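Local coordinates for protein gene activator AphA (Vibrio cholerae, PDB 1YG2) that activates virulence genes as a transcription factor, probably binding DNA through its winged-helix domain, at residues N45-G48 with L52-C55; E121-V126 with W167-L172; A127-I132 with L152-N157. All coordinates share one frame; numbering follows the deposited sequence.

Contact 1: N45-G48 with L52-C55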
loop_
_atom_site.group_PDB
_atom_site.type_symbol
_atom_site.label_atom_id
_atom_site.label_comp_id
_atom_site.label_asym_id
_atom_site.label_seq_id
_atom_site.Cartn_x
_atom_site.Cartn_y
_atom_site.Cartn_z
ATOM N N ASN A 45 6.417 16.077 -21.429
ATOM C CA ASN A 45 6.907 15.960 -22.795
ATOM C C ASN A 45 6.055 14.944 -23.557
ATOM O O ASN A 45 5.538 15.239 -24.632
ATOM C CB ASN A 45 8.371 15.514 -22.773
ATOM C CG ASN A 45 8.997 15.517 -24.138
ATOM O OD1 ASN A 45 9.248 16.576 -24.715
ATOM N ND2 ASN A 45 9.252 14.333 -24.674
ATOM N N LYS A 46 5.911 13.746 -22.992
ATOM C CA LYS A 46 5.108 12.693 -23.613
ATOM C C LYS A 46 3.678 13.154 -23.809
ATOM O O LYS A 46 3.038 12.819 -24.802
ATOM C CB LYS A 46 5.105 11.416 -22.758
ATOM C CG LYS A 46 6.376 10.572 -22.850
ATOM C CD LYS A 46 6.185 9.175 -22.226
ATOM C CE LYS A 46 7.375 8.252 -22.556
ATOM N NZ LYS A 46 7.264 6.869 -21.980
ATOM N N MET A 47 3.171 13.929 -22.860
ATOM C CA MET A 47 1.801 14.430 -22.949
ATOM C C MET A 47 1.604 15.430 -24.081
ATOM O O MET A 47 0.492 15.580 -24.622
ATOM C CB MET A 47 1.401 15.066 -21.626
ATOM C CG MET A 47 1.075 14.034 -20.569
ATOM S SD MET A 47 0.963 14.725 -18.920
ATOM C CE MET A 47 -0.528 15.584 -19.053
ATOM N N GLY A 48 2.687 16.120 -24.424
ATOM C CA GLY A 48 2.623 17.098 -25.494
ATOM C C GLY A 48 2.505 16.374 -26.821
ATOM O O GLY A 48 1.730 16.751 -27.691
ATOM N N LEU A 52 -2.343 15.902 -25.165
ATOM C CA LEU A 52 -3.139 16.048 -23.945
ATOM C C LEU A 52 -2.912 17.420 -23.328
ATOM O O LEU A 52 -3.710 17.886 -22.516
ATOM C CB LEU A 52 -2.757 14.979 -22.921
ATOM C CG LEU A 52 -2.862 13.530 -23.404
ATOM C CD1 LEU A 52 -2.433 12.573 -22.289
ATOM C CD2 LEU A 52 -4.296 13.263 -23.840
ATOM N N VAL A 53 -1.799 18.043 -23.702
ATOM C CA VAL A 53 -1.448 19.378 -23.227
ATOM C C VAL A 53 -0.780 20.142 -24.370
ATOM O O VAL A 53 -0.222 19.534 -25.281
ATOM C CB VAL A 53 -0.457 19.322 -22.026
ATOM C CG1 VAL A 53 -1.048 18.477 -20.897
ATOM C CG2 VAL A 53 0.887 18.767 -22.478
ATOM N N THR A 54 -0.862 21.470 -24.332
ATOM C CA THR A 54 -0.234 22.319 -25.346
ATOM C C THR A 54 0.548 23.410 -24.634
ATOM O O THR A 54 0.507 23.501 -23.408
ATOM C CB THR A 54 -1.264 22.992 -26.290
ATOM O OG1 THR A 54 -2.225 23.733 -25.528
ATOM C CG2 THR A 54 -1.976 21.950 -27.123
ATOM N N CYS A 55 1.260 24.229 -25.401
ATOM C CA CYS A 55 2.047 25.319 -24.834
ATOM C C CYS A 55 1.568 26.681 -25.301
ATOM O O CYS A 55 1.096 26.834 -26.428
ATOM C CB CYS A 55 3.515 25.167 -25.207
ATOM S SG CYS A 55 4.349 23.890 -24.307
HETATM O O HOH W 1 0.499 19.018 -27.766
#
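The flat group at the middle of this contact is the peptide joining Met47 to Gly48. Over one of its faces sits Val53, whose CG2 methyl is 3.7 Å from the N of Gly48 and 3.8 Å from the C of Met47. At the oxygen end, the carbonyl of Met47 takes the N-H of Leu52, with Leu52 N 2.9 Å from Met47 O and the donor almost on the line of the C=O bond (165°). A second, weak hydrogen bond reaches the same oxygen from Val53 N; that donor stands above the peptide plane, on the face that the Val53 methyl covers. One carbonyl in the last turn of the helix thus receives two successive amides, of Leu52 just before the strand and of Val53, its first residue.

This tight turn from helix 37-49 into strand 53-55 belongs to the winged-helix fold. The helix has the place in the chain of a recognition helix, and the strand starts the two-stranded wing: Leu52 and Thr54 continue with backbone hydrogen bonds to Thr72 and Ser70.

On the inner side, Met47 runs out from the helix with CG beside the backbone N (chi1 -77°) and then bends at chi3 (72°). The bend swings its CE to 3.5 Å from Val53 CG1, a tight carbon contact. Farther back along the chain, Met47 CG meets Leu52 CD1 at 4.2 Å, the two side chains crossing at about a right angle. Helix 3-13 closes the apolar cluster, with Leu8 touching both Met47 and Val53. A water bridges the two segments by donating to two backbone oxygens: it lies 2.6 Å from Gly48 O and equally far from Val53 O.

Contact 2: E121-V126 with W167-L172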
loop_
_atom_site.group_PDB
_atom_site.type_symbol
_atom_site.label_atom_id
_atom_site.label_comp_id
_atom_site.label_asym_id
_atom_site.label_seq_id
_atom_site.Cartn_x
_atom_site.Cartn_y
_atom_site.Cartn_z
ATOM N N GLU A 121 11.686 6.219 11.198
ATOM C CA GLU A 121 11.514 7.101 10.055
ATOM C C GLU A 121 10.030 7.434 9.957
ATOM O O GLU A 121 9.652 8.595 9.797
ATOM C CB GLU A 121 11.965 6.406 8.776
ATOM C CG GLU A 121 13.446 6.095 8.726
ATOM C CD GLU A 121 13.793 5.182 7.568
ATOM O OE1 GLU A 121 13.391 5.502 6.428
ATOM O OE2 GLU A 121 14.462 4.147 7.797
ATOM N N SER A 122 9.194 6.402 10.057
ATOM C CA SER A 122 7.750 6.584 9.989
ATOM C C SER A 122 7.316 7.580 11.049
ATOM O O SER A 122 6.461 8.426 10.797
ATOM C CB SER A 122 7.027 5.256 10.213
ATOM O OG SER A 122 7.286 4.357 9.157
ATOM N N ARG A 123 7.910 7.479 12.234
ATOM C CA ARG A 123 7.580 8.394 13.312
ATOM C C ARG A 123 7.958 9.807 12.924
ATOM O O ARG A 123 7.211 10.744 13.187
ATOM C CB ARG A 123 8.293 8.002 14.603
ATOM C CG ARG A 123 7.657 6.813 15.301
ATOM C CD ARG A 123 7.961 6.824 16.790
ATOM N NE ARG A 123 7.082 5.929 17.534
ATOM C CZ ARG A 123 7.252 4.613 17.621
ATOM N NH1 ARG A 123 8.275 4.034 17.013
ATOM N NH2 ARG A 123 6.398 3.876 18.318
ATOM N N LYS A 124 9.117 9.954 12.292
ATOM C CA LYS A 124 9.573 11.263 11.851
ATOM C C LYS A 124 8.620 11.802 10.793
ATOM O O LYS A 124 8.278 12.975 10.797
ATOM C CB LYS A 124 10.980 11.186 11.243
ATOM C CG LYS A 124 12.078 10.794 12.211
ATOM C CD LYS A 124 13.455 10.888 11.556
ATOM C CE LYS A 124 13.569 9.970 10.338
ATOM N NZ LYS A 124 14.920 10.033 9.703
ATOM N N LEU A 125 8.208 10.937 9.876
ATOM C CA LEU A 125 7.302 11.339 8.811
ATOM C C LEU A 125 5.937 11.754 9.368
ATOM O O LEU A 125 5.328 12.704 8.883
ATOM C CB LEU A 125 7.135 10.192 7.814
ATOM C CG LEU A 125 6.489 10.533 6.473
ATOM C CD1 LEU A 125 7.293 11.633 5.779
ATOM C CD2 LEU A 125 6.430 9.279 5.605
ATOM N N VAL A 126 5.457 11.050 10.388
ATOM C CA VAL A 126 4.164 11.381 10.979
ATOM C C VAL A 126 4.246 12.742 11.656
ATOM O O VAL A 126 3.336 13.562 11.537
ATOM C CB VAL A 126 3.726 10.309 12.008
ATOM C CG1 VAL A 126 2.569 10.821 12.853
ATOM C CG2 VAL A 126 3.306 9.043 11.274
ATOM N N TRP A 167 1.222 -1.190 14.320
ATOM C CA TRP A 167 1.453 -2.594 13.994
ATOM C C TRP A 167 2.912 -2.995 14.212
ATOM O O TRP A 167 3.206 -4.022 14.821
ATOM C CB TRP A 167 1.087 -2.872 12.534
ATOM C CG TRP A 167 1.354 -4.283 12.154
ATOM C CD1 TRP A 167 0.703 -5.388 12.618
ATOM C CD2 TRP A 167 2.388 -4.758 11.290
ATOM N NE1 TRP A 167 1.273 -6.526 12.101
ATOM C CE2 TRP A 167 2.314 -6.167 11.282
ATOM C CE3 TRP A 167 3.384 -4.130 10.525
ATOM C CZ2 TRP A 167 3.185 -6.966 10.536
ATOM C CZ3 TRP A 167 4.254 -4.920 9.781
ATOM C CH2 TRP A 167 4.149 -6.328 9.797
ATOM N N ALA A 168 3.819 -2.181 13.688
ATOM C CA ALA A 168 5.248 -2.436 13.805
ATOM C C ALA A 168 5.649 -2.611 15.264
ATOM O O ALA A 168 6.430 -3.508 15.595
ATOM C CB ALA A 168 6.017 -1.297 13.175
ATOM N N ASP A 169 5.119 -1.763 16.142
ATOM C CA ASP A 169 5.437 -1.885 17.562
ATOM C C ASP A 169 4.939 -3.222 18.087
ATOM O O ASP A 169 5.618 -3.875 18.875
ATOM C CB ASP A 169 4.796 -0.763 18.382
ATOM C CG ASP A 169 5.464 0.577 18.169
ATOM O OD1 ASP A 169 6.655 0.604 17.781
ATOM O OD2 ASP A 169 4.792 1.608 18.406
ATOM N N GLU A 170 3.744 -3.634 17.665
ATOM C CA GLU A 170 3.215 -4.914 18.124
ATOM C C GLU A 170 4.138 -6.052 17.714
ATOM O O GLU A 170 4.363 -6.985 18.481
ATOM C CB GLU A 170 1.817 -5.166 17.562
ATOM C CG GLU A 170 0.738 -4.396 18.275
ATOM C CD GLU A 170 -0.647 -4.865 17.899
ATOM O OE1 GLU A 170 -0.869 -6.092 17.805
ATOM O OE2 GLU A 170 -1.524 -4.005 17.711
ATOM N N VAL A 171 4.669 -5.974 16.500
ATOM C CA VAL A 171 5.576 -7.004 16.020
ATOM C C VAL A 171 6.861 -6.954 16.832
ATOM O O VAL A 171 7.339 -7.978 17.316
ATOM C CB VAL A 171 5.931 -6.799 14.540
ATOM C CG1 VAL A 171 7.005 -7.800 14.125
ATOM C CG2 VAL A 171 4.684 -6.958 13.678
ATOM N N LEU A 172 7.412 -5.752 16.976
ATOM C CA LEU A 172 8.648 -5.554 17.727
ATOM C C LEU A 172 8.563 -6.168 19.110
ATOM O O LEU A 172 9.558 -6.670 19.631
ATOM C CB LEU A 172 8.968 -4.062 17.825
ATOM C CG LEU A 172 9.298 -3.448 16.464
ATOM C CD1 LEU A 172 9.520 -1.960 16.592
ATOM C CD2 LEU A 172 10.535 -4.120 15.899
#
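NH2 of Arg123 is held by both carboxylate oxygens of Asp169, forming a salt bridge between helix 108-136 and helix 145-177, the two long helices that make a hairpin in the C-terminal domain. The shorter leg, Arg123 NH2 to Asp169 OD2, measures 2.8 Å but is sharply bent (119° at the hydrogen). The longer leg, Arg123 NH2 to Asp169 OD1 at 3.3 Å, is much straighter, and each is weak as a hydrogen bond alone. OD2 comes in at the edge of the guanidinium, near its plane, and the guanidinium and carboxylate planes lie 18° apart. The two groups meet edge-on and nearly coplanar, their side chains coming from opposite directions. Arg123 is extended from CG to NE, and the turn about CD-NE (chi4 80°) swings the guanidinium out of the line of the chain, NH2 toward the acid. NH1 has a long, weak ion pair with Glu120 on its own helix.

The bridge lies at the surface; the helices pack more deeply beside it, where Ser122 touches Trp164 and Ile165, and Ala168 touches Val119. Trp167, Glu170 and Val171 of segment 167-172 meet the second subunit: Glu170 forms a salt bridge with Arg155 of that subunit, and Trp167 NE1 donates to its Leu152 O. One face of the Trp167 indole is covered from within the helix by Val171, whose CG2 stands 3.4 Å above the ring plane, offset toward the rim.

Contact 3: A127-I132 with L152-N157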
loop_
_atom_site.group_PDB
_atom_site.type_symbol
_atom_site.label_atom_id
_atom_site.label_comp_id
_atom_site.label_asym_id
_atom_site.label_seq_id
_atom_site.Cartn_x
_atom_site.Cartn_y
_atom_site.Cartn_z
ATOM N N ALA A 127 5.352 12.978 12.355
ATOM C CA ALA A 127 5.572 14.243 13.045
ATOM C C ALA A 127 5.548 15.380 12.041
ATOM O O ALA A 127 4.937 16.424 12.277
ATOM C CB ALA A 127 6.915 14.212 13.773
ATOM N N HIS A 128 6.221 15.163 10.917
ATOM C CA HIS A 128 6.302 16.136 9.834
ATOM C C HIS A 128 4.904 16.521 9.350
ATOM O O HIS A 128 4.558 17.703 9.251
ATOM C CB HIS A 128 7.105 15.530 8.680
ATOM C CG HIS A 128 7.046 16.321 7.409
ATOM N ND1 HIS A 128 7.585 17.584 7.290
ATOM C CD2 HIS A 128 6.527 16.019 6.195
ATOM C CE1 HIS A 128 7.402 18.025 6.058
ATOM N NE2 HIS A 128 6.762 17.093 5.372
ATOM N N TYR A 129 4.103 15.507 9.052
ATOM C CA TYR A 129 2.752 15.723 8.565
ATOM C C TYR A 129 1.874 16.412 9.603
ATOM O O TYR A 129 1.062 17.259 9.263
ATOM C CB TYR A 129 2.162 14.380 8.122
ATOM C CG TYR A 129 2.764 13.887 6.820
ATOM C CD1 TYR A 129 2.853 12.522 6.528
ATOM C CD2 TYR A 129 3.231 14.794 5.867
ATOM C CE1 TYR A 129 3.399 12.075 5.315
ATOM C CE2 TYR A 129 3.772 14.364 4.658
ATOM C CZ TYR A 129 3.854 13.007 4.389
ATOM O OH TYR A 129 4.393 12.601 3.186
ATOM N N GLN A 130 2.042 16.065 10.872
ATOM C CA GLN A 130 1.243 16.700 11.912
ATOM C C GLN A 130 1.595 18.176 12.022
ATOM O O GLN A 130 0.721 19.017 12.224
ATOM C CB GLN A 130 1.451 15.997 13.250
ATOM C CG GLN A 130 0.897 14.590 13.254
ATOM C CD GLN A 130 1.157 13.865 14.549
ATOM O OE1 GLN A 130 2.279 13.862 15.055
ATOM N NE2 GLN A 130 0.123 13.231 15.089
ATOM N N GLU A 131 2.878 18.484 11.869
ATOM C CA GLU A 131 3.343 19.866 11.923
ATOM C C GLU A 131 2.689 20.649 10.805
ATOM O O GLU A 131 2.213 21.770 11.003
ATOM C CB GLU A 131 4.860 19.937 11.750
ATOM C CG GLU A 131 5.645 19.533 12.987
ATOM C CD GLU A 131 7.152 19.728 12.829
ATOM O OE1 GLU A 131 7.569 20.815 12.359
ATOM O OE2 GLU A 131 7.914 18.797 13.188
ATOM N N ILE A 132 2.672 20.052 9.620
ATOM C CA ILE A 132 2.080 20.702 8.465
ATOM C C ILE A 132 0.590 20.913 8.644
ATOM O O ILE A 132 0.088 21.984 8.337
ATOM C CB ILE A 132 2.326 19.882 7.191
ATOM C CG1 ILE A 132 3.818 19.904 6.861
ATOM C CG2 ILE A 132 1.490 20.441 6.038
ATOM C CD1 ILE A 132 4.238 18.859 5.860
ATOM N N LEU A 152 -7.169 16.498 3.182
ATOM C CA LEU A 152 -7.546 15.090 3.210
ATOM C C LEU A 152 -6.435 14.173 2.681
ATOM O O LEU A 152 -6.199 13.105 3.243
ATOM C CB LEU A 152 -8.847 14.888 2.426
ATOM C CG LEU A 152 -10.095 15.474 3.103
ATOM C CD1 LEU A 152 -11.264 15.477 2.129
ATOM C CD2 LEU A 152 -10.434 14.665 4.355
ATOM N N THR A 153 -5.742 14.574 1.616
ATOM C CA THR A 153 -4.671 13.728 1.104
ATOM C C THR A 153 -3.565 13.652 2.149
ATOM O O THR A 153 -2.944 12.605 2.326
ATOM C CB THR A 153 -4.081 14.255 -0.209
ATOM O OG1 THR A 153 -3.522 15.550 0.008
ATOM C CG2 THR A 153 -5.159 14.311 -1.287
ATOM N N LEU A 154 -3.322 14.762 2.842
ATOM C CA LEU A 154 -2.301 14.776 3.888
ATOM C C LEU A 154 -2.736 13.807 4.992
ATOM O O LEU A 154 -1.948 12.985 5.466
ATOM C CB LEU A 154 -2.137 16.193 4.479
ATOM C CG LEU A 154 -1.222 16.311 5.709
ATOM C CD1 LEU A 154 0.155 15.802 5.366
ATOM C CD2 LEU A 154 -1.130 17.752 6.176
ATOM N N ARG A 155 -4.003 13.893 5.381
ATOM C CA ARG A 155 -4.538 13.040 6.439
ATOM C C ARG A 155 -4.407 11.546 6.145
ATOM O O ARG A 155 -4.311 10.737 7.069
ATOM C CB ARG A 155 -6.016 13.364 6.687
ATOM C CG ARG A 155 -6.315 14.826 6.989
ATOM C CD ARG A 155 -6.398 15.085 8.461
ATOM N NE ARG A 155 -7.254 14.101 9.116
ATOM C CZ ARG A 155 -7.064 13.696 10.365
ATOM N NH1 ARG A 155 -6.057 14.211 11.066
ATOM N NH2 ARG A 155 -7.837 12.758 10.897
ATOM N N ARG A 156 -4.405 11.165 4.870
ATOM C CA ARG A 156 -4.302 9.743 4.540
ATOM C C ARG A 156 -2.965 9.143 4.970
ATOM O O ARG A 156 -2.928 8.068 5.567
ATOM C CB ARG A 156 -4.501 9.512 3.040
ATOM C CG ARG A 156 -4.836 8.065 2.713
ATOM C CD ARG A 156 -4.328 7.641 1.349
ATOM N NE ARG A 156 -3.370 6.550 1.491
ATOM C CZ ARG A 156 -2.052 6.692 1.411
ATOM N NH1 ARG A 156 -1.525 7.886 1.173
ATOM N NH2 ARG A 156 -1.258 5.647 1.604
ATOM N N ASN A 157 -1.866 9.829 4.662
ATOM C CA ASN A 157 -0.538 9.331 5.030
ATOM C C ASN A 157 -0.500 9.179 6.521
ATOM O O ASN A 157 -0.018 8.188 7.058
ATOM C CB ASN A 157 0.563 10.330 4.679
ATOM C CG ASN A 157 0.586 10.688 3.231
ATOM O OD1 ASN A 157 0.941 9.869 2.382
ATOM N ND2 ASN A 157 0.206 11.926 2.928
#
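Tyr129 lays its ring against two side chains of segment 152-157. Leu154 approaches the ring obliquely, its CD1 methyl 3.3 Å from Tyr129 CD2, while the Asn157 amide reaches over one face with ND2. The amide plane is tilted 27° from the ring, and the closest approach of Asn157 is by its CB, 3.4 Å from Tyr129 CE1. Leu154 carries its fork across the interface because CG is anti to the backbone N (chi1 173°). One branch, CD1, goes to the tyrosine, and the other, CD2, goes to Ile132, lying 3.8 Å from Ile132 CG2.

The main polar partner of Asn157 lies outside the two segments: ND2 donates to Tyr31 O, with a further weak bond to Leu154 O one turn back, which probably limits rotation of the amide above the ring. Tyr31 also packs on Ile132, and Val92 of the second subunit on Asn157.

No hydrogen bond crosses between the two segments. The axes of the two short segments pass 9.9 Å apart at 153°, giving the largely apolar packing of an antiparallel helical hairpin, here a hairpin of the C-terminal domain whose second helix, 145-177, also lines the dimer interface.

Contacts 2 and 3 sit on the same pair of helices, 108-136 and 145-177, with centres 15 Å apart. Contact 3 is nested inside the loop that contact 2 closes, and it is buried where contact 2 is a surface salt bridge. Both touch the second subunit: Arg155 and Leu152 in one copy meet Glu170 and Trp167 in the other, so segments 152-157 and 167-172 are joined across the dimer. Contact 1 is in the winged-helix part, on the other side of the chain's centre, its nearest atoms about 18 Å from contact 3 and about 26 Å from contact 2. Tyr31, bound to Asn157, ties the N-terminal region to contact 3.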